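Local structure of nitroreductase family protein (Sphingopyxis sp., 7DP1) at residues A[18-30]-A[202-215]. The protein probably catalyses the NADPH-dependent reduction of nitro groups of dinitroaniline herbicides, using bound flavin mononucleotide as its redox cofactor. The protein carries 1 engineered substitution. Numbering follows the deposited sequence.
Sequences RRSVRAFTDRPVD and AIGHADEEAPVNRW. With FMN (flavin mononucleotide), chain C.
Arg-19 grips one residue, Trp-215, in two ways. Arg-19 NH1 and NH2 both donate to Trp-215 O, at 2.8 and 2.7 Å. NH2 also lies over the indole face, and the guanidinium stands 77° from the ring plane, a cation-pi contact. The bend at chi3 (-65°) turns the group back over the backbone of Asn-213, which covers one guanidinium face. With an alanine in place of Arg-19, Trp-215 O would probably lose both donors and the indole face its cation.

Asn-213 ties the centre together with its amide. Asn-213 OD1 accepts from Arg-22 N at 3.0 Å. ND2 donates in its own amide plane to Ala-23 O, on a lone pair, and also to Asp-207 O. Ala-23 O takes a second bond from Asp-207 N at 2.8 Å. The CB of Ala-23 packs on Ala-210 CB and Val-212 CG1.

Phe-24 and Ala-206 form a single beta bridge. Thr-25 N donates to His-205 O and, with the Asp-207 N to Ala-23 O bond, flanks it. The Phe-24 ring points its edge at Gly-204, with Phe-24 CD2 3.4 Å from Gly-204 C.

At the far end, the extended Arg-27 chain lies over the His-205 ring. CD sits above the ring centre, and the guanidinium stacks at 3° to it. At the ring edge NE2 makes a weak bond to Pro-28 O. One water links His-205 N to Thr-25 O and Arg-27 O.

The same arginine-rich loop forms part of the FMN site of this nitroreductase-family protein. Arg-22 NE meets the flavin O2 at 2.8 Å, while Arg-18 and Ser-20 hold the phosphate. Arg-18 also bonds Arg-43 O of the second subunit, so the site lies at the dimer interface. The loop, between helices 11-17 and 31-41, runs beside strand 195-204 and the residues that follow it. Strand 171-175 bonds to both segments, and helix 96-109 packs against Val-212 and Trp-215.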
# COMPACT_ATOMS: atom_id res chain seq x y z
N ARG A 18 -12.32 8.60 4.18
CA ARG A 18 -11.46 8.81 3.01
C ARG A 18 -12.14 8.31 1.74
O ARG A 18 -12.59 7.17 1.68
CB ARG A 18 -10.10 8.11 3.17
CG ARG A 18 -9.15 8.38 1.97
CD ARG A 18 -8.37 7.15 1.49
NE ARG A 18 -9.26 6.03 1.16
CZ ARG A 18 -9.91 5.89 0.01
NH1 ARG A 18 -9.78 6.81 -0.94
NH2 ARG A 18 -10.71 4.83 -0.18
N ARG A 19 -12.23 9.16 0.73
CA ARG A 19 -12.72 8.73 -0.57
C ARG A 19 -11.89 9.37 -1.68
O ARG A 19 -11.15 10.33 -1.46
CB ARG A 19 -14.20 9.07 -0.74
CG ARG A 19 -14.51 10.54 -0.93
CD ARG A 19 -16.04 10.76 -1.07
NE ARG A 19 -16.58 10.14 -2.28
CZ ARG A 19 -17.78 9.57 -2.40
NH1 ARG A 19 -18.65 9.55 -1.39
NH2 ARG A 19 -18.13 9.05 -3.57
N SER A 20 -12.01 8.82 -2.88
CA SER A 20 -11.34 9.44 -4.00
C SER A 20 -12.16 10.66 -4.43
O SER A 20 -13.16 10.54 -5.12
CB SER A 20 -11.18 8.44 -5.14
OG SER A 20 -10.24 7.44 -4.75
N VAL A 21 -11.70 11.85 -4.03
CA VAL A 21 -12.42 13.10 -4.28
C VAL A 21 -12.14 13.66 -5.68
O VAL A 21 -10.98 13.86 -6.06
CB VAL A 21 -12.05 14.14 -3.21
CG1 VAL A 21 -12.51 15.51 -3.59
CG2 VAL A 21 -12.63 13.72 -1.86
N ARG A 22 -13.20 13.91 -6.44
CA ARG A 22 -13.03 14.40 -7.81
C ARG A 22 -13.69 15.76 -8.01
O ARG A 22 -14.17 16.08 -9.10
CB ARG A 22 -13.58 13.36 -8.81
CG ARG A 22 -12.85 12.03 -8.69
CD ARG A 22 -13.44 10.91 -9.53
NE ARG A 22 -12.67 9.67 -9.35
CZ ARG A 22 -13.05 8.66 -8.58
NH1 ARG A 22 -14.20 8.73 -7.91
NH2 ARG A 22 -12.28 7.58 -8.46
N ALA A 23 -13.72 16.54 -6.94
CA ALA A 23 -14.10 17.94 -7.00
C ALA A 23 -13.57 18.71 -5.80
O ALA A 23 -14.04 18.51 -4.67
CB ALA A 23 -15.60 18.09 -7.09
N PHE A 24 -12.61 19.60 -6.07
CA PHE A 24 -11.96 20.41 -5.04
C PHE A 24 -12.29 21.89 -5.16
O PHE A 24 -12.45 22.41 -6.27
CB PHE A 24 -10.43 20.25 -5.11
CG PHE A 24 -9.94 18.84 -4.94
CD1 PHE A 24 -9.88 17.98 -6.02
CD2 PHE A 24 -9.51 18.39 -3.70
CE1 PHE A 24 -9.41 16.68 -5.86
CE2 PHE A 24 -9.05 17.10 -3.54
CZ PHE A 24 -9.00 16.24 -4.63
N THR A 25 -12.40 22.56 -4.03
CA THR A 25 -12.47 24.02 -4.03
C THR A 25 -11.05 24.50 -4.31
O THR A 25 -10.13 23.70 -4.28
CB THR A 25 -12.99 24.56 -2.69
OG1 THR A 25 -11.96 24.44 -1.70
CG2 THR A 25 -14.23 23.79 -2.23
N ASP A 26 -10.84 25.79 -4.55
CA ASP A 26 -9.49 26.27 -4.85
C ASP A 26 -8.80 26.88 -3.64
O ASP A 26 -7.89 27.70 -3.78
CB ASP A 26 -9.52 27.28 -5.99
CG ASP A 26 -10.35 28.48 -5.64
OD1 ASP A 26 -10.85 28.52 -4.49
OD2 ASP A 26 -10.50 29.37 -6.50
N ARG A 27 -9.27 26.52 -2.46
CA ARG A 27 -8.59 26.89 -1.24
C ARG A 27 -7.20 26.27 -1.27
O ARG A 27 -7.07 25.06 -1.51
CB ARG A 27 -9.40 26.41 -0.04
CG ARG A 27 -8.79 26.67 1.31
CD ARG A 27 -9.72 26.14 2.39
NE ARG A 27 -9.15 26.30 3.72
CZ ARG A 27 -9.74 25.89 4.84
NH1 ARG A 27 -10.92 25.30 4.77
NH2 ARG A 27 -9.15 26.06 6.01
N PRO A 28 -6.16 27.08 -1.07
CA PRO A 28 -4.78 26.60 -1.09
C PRO A 28 -4.53 25.58 -0.00
O PRO A 28 -5.25 25.52 0.99
CB PRO A 28 -3.95 27.86 -0.83
CG PRO A 28 -4.90 28.83 -0.22
CD PRO A 28 -6.22 28.53 -0.86
N VAL A 29 -3.51 24.76 -0.21
CA VAL A 29 -3.06 23.82 0.78
C VAL A 29 -1.83 24.39 1.50
O VAL A 29 -0.89 24.86 0.86
CB VAL A 29 -2.75 22.46 0.14
CG1 VAL A 29 -2.30 21.47 1.18
CG2 VAL A 29 -3.98 21.95 -0.58
N ASP A 30 -1.87 24.37 2.82
CA ASP A 30 -0.76 24.85 3.64
C ASP A 30 0.49 23.98 3.45
O ASP A 30 0.49 22.82 3.87
CB ASP A 30 -1.14 24.85 5.11
CG ASP A 30 -0.00 25.29 6.01
OD1 ASP A 30 0.91 25.98 5.52
OD2 ASP A 30 0.00 24.92 7.21
N ALA A 202 -3.81 13.67 -6.41
CA ALA A 202 -4.35 15.03 -6.39
C ALA A 202 -4.66 15.38 -4.95
O ALA A 202 -5.24 14.56 -4.24
CB ALA A 202 -5.58 15.12 -7.26
N ILE A 203 -4.29 16.58 -4.51
CA ILE A 203 -4.48 17.00 -3.12
C ILE A 203 -5.16 18.36 -2.99
O ILE A 203 -4.76 19.32 -3.66
CB ILE A 203 -3.13 17.07 -2.37
CG1 ILE A 203 -2.55 15.67 -2.19
CG2 ILE A 203 -3.31 17.66 -0.98
CD1 ILE A 203 -1.20 15.67 -1.50
N GLY A 204 -6.14 18.46 -2.09
CA GLY A 204 -6.82 19.73 -1.85
C GLY A 204 -7.97 19.63 -0.88
O GLY A 204 -8.14 18.61 -0.19
N HIS A 205 -8.76 20.70 -0.82
CA HIS A 205 -9.93 20.77 0.02
C HIS A 205 -11.14 20.29 -0.77
O HIS A 205 -11.42 20.82 -1.85
CB HIS A 205 -10.15 22.21 0.52
CG HIS A 205 -9.07 22.72 1.42
ND1 HIS A 205 -9.13 22.62 2.79
CD2 HIS A 205 -7.90 23.34 1.14
CE1 HIS A 205 -8.05 23.16 3.32
NE2 HIS A 205 -7.28 23.61 2.34
N ALA A 206 -11.86 19.31 -0.24
CA ALA A 206 -13.01 18.74 -0.94
C ALA A 206 -14.19 19.70 -1.10
O ALA A 206 -14.57 20.39 -0.15
CB ALA A 206 -13.47 17.48 -0.23
N ASP A 207 -14.77 19.74 -2.29
CA ASP A 207 -16.05 20.42 -2.50
C ASP A 207 -17.14 19.52 -1.95
O ASP A 207 -17.64 18.62 -2.64
CB ASP A 207 -16.28 20.74 -3.99
CG ASP A 207 -17.66 21.35 -4.27
OD1 ASP A 207 -18.50 21.47 -3.35
OD2 ASP A 207 -17.89 21.75 -5.44
N GLU A 208 -17.57 19.80 -0.72
CA GLU A 208 -18.37 18.85 0.03
C GLU A 208 -19.85 18.95 -0.31
O GLU A 208 -20.70 18.42 0.42
CB GLU A 208 -18.13 19.07 1.52
CG GLU A 208 -17.64 20.48 1.83
CD GLU A 208 -16.91 20.57 3.16
OE1 GLU A 208 -17.27 19.82 4.09
OE2 GLU A 208 -15.99 21.40 3.27
N GLU A 209 -20.16 19.59 -1.43
CA GLU A 209 -21.51 19.62 -1.98
C GLU A 209 -21.54 19.03 -3.38
O GLU A 209 -22.58 18.98 -4.02
CB GLU A 209 -22.08 21.04 -2.01
CG GLU A 209 -22.32 21.62 -0.65
CD GLU A 209 -23.28 20.77 0.16
OE1 GLU A 209 -24.28 20.27 -0.41
OE2 GLU A 209 -23.03 20.57 1.37
N ALA A 210 -20.39 18.55 -3.84
CA ALA A 210 -20.31 18.04 -5.19
C ALA A 210 -20.94 16.66 -5.28
O ALA A 210 -20.68 15.80 -4.44
CB ALA A 210 -18.87 17.98 -5.66
N PRO A 211 -21.73 16.44 -6.34
CA PRO A 211 -22.45 15.17 -6.51
C PRO A 211 -21.44 14.04 -6.65
O PRO A 211 -21.60 12.94 -6.11
CB PRO A 211 -23.24 15.37 -7.81
CG PRO A 211 -22.49 16.44 -8.56
CD PRO A 211 -21.89 17.33 -7.51
N VAL A 212 -20.37 14.37 -7.36
CA VAL A 212 -19.29 13.45 -7.64
C VAL A 212 -18.66 12.97 -6.33
O VAL A 212 -18.11 11.88 -6.29
CB VAL A 212 -18.23 14.13 -8.54
CG1 VAL A 212 -17.40 15.12 -7.74
CG2 VAL A 212 -17.35 13.10 -9.19
N ASN A 213 -18.82 13.75 -5.26
CA ASN A 213 -18.22 13.41 -3.96
C ASN A 213 -19.12 12.81 -2.89
O ASN A 213 -18.65 12.59 -1.77
CB ASN A 213 -17.59 14.67 -3.35
CG ASN A 213 -16.41 15.18 -4.14
OD1 ASN A 213 -15.73 14.43 -4.84
ND2 ASN A 213 -16.14 16.48 -4.02
N ARG A 214 -20.37 12.49 -3.19
CA ARG A 214 -21.28 12.11 -2.10
C ARG A 214 -21.97 10.76 -2.27
O ARG A 214 -22.57 10.24 -1.32
CB ARG A 214 -22.35 13.19 -1.92
CG ARG A 214 -21.84 14.59 -1.63
CD ARG A 214 -23.00 15.49 -1.19
NE ARG A 214 -23.55 15.00 0.07
CZ ARG A 214 -24.80 15.19 0.47
NH1 ARG A 214 -25.66 15.85 -0.29
NH2 ARG A 214 -25.20 14.70 1.64
N TRP A 215 -21.87 10.17 -3.45
CA TRP A 215 -22.43 8.84 -3.68
C TRP A 215 -21.66 7.79 -2.89
O TRP A 215 -20.45 7.89 -2.72
CB TRP A 215 -22.42 8.51 -5.18
CG TRP A 215 -21.06 8.64 -5.81
CD1 TRP A 215 -20.49 9.78 -6.29
CD2 TRP A 215 -20.09 7.60 -5.99
NE1 TRP A 215 -19.23 9.51 -6.79
CE2 TRP A 215 -18.96 8.18 -6.60
CE3 TRP A 215 -20.07 6.23 -5.69
CZ2 TRP A 215 -17.82 7.45 -6.93
CZ3 TRP A 215 -18.93 5.50 -6.02
CH2 TRP A 215 -17.82 6.12 -6.63
N1 FMN C . -9.52 7.36 -9.77
C2 FMN C . -9.66 8.11 -10.92
O2 FMN C . -10.72 8.68 -11.16
N3 FMN C . -8.62 8.23 -11.81
C4 FMN C . -7.42 7.61 -11.57
O4 FMN C . -6.49 7.74 -12.39
C4A FMN C . -7.28 6.84 -10.41
N5 FMN C . -6.10 6.19 -10.14
C5A FMN C . -5.94 5.45 -8.99
C6 FMN C . -4.72 4.83 -8.75
C7 FMN C . -4.54 4.08 -7.60
C7M FMN C . -3.23 3.40 -7.32
C8 FMN C . -5.58 3.95 -6.69
C8M FMN C . -5.32 3.13 -5.46
C9 FMN C . -6.81 4.57 -6.93
C9A FMN C . -7.00 5.32 -8.08
N10 FMN C . -8.20 5.96 -8.36
C10 FMN C . -8.34 6.71 -9.52
C1' FMN C . -9.35 5.88 -7.42
C2' FMN C . -10.13 4.57 -7.45
O2' FMN C . -11.01 4.57 -8.54
C3' FMN C . -10.93 4.47 -6.15
O3' FMN C . -10.00 4.25 -5.12
C4' FMN C . -11.94 3.33 -6.13
O4' FMN C . -12.99 3.49 -7.07
C5' FMN C . -12.57 3.31 -4.76
O5' FMN C . -13.21 4.54 -4.56
P FMN C . -12.85 5.35 -3.22
O1P FMN C . -13.44 6.73 -3.31
O2P FMN C . -13.42 4.60 -2.02
O3P FMN C . -11.34 5.41 -3.08
O HOH W 1 -8.61 22.83 -2.40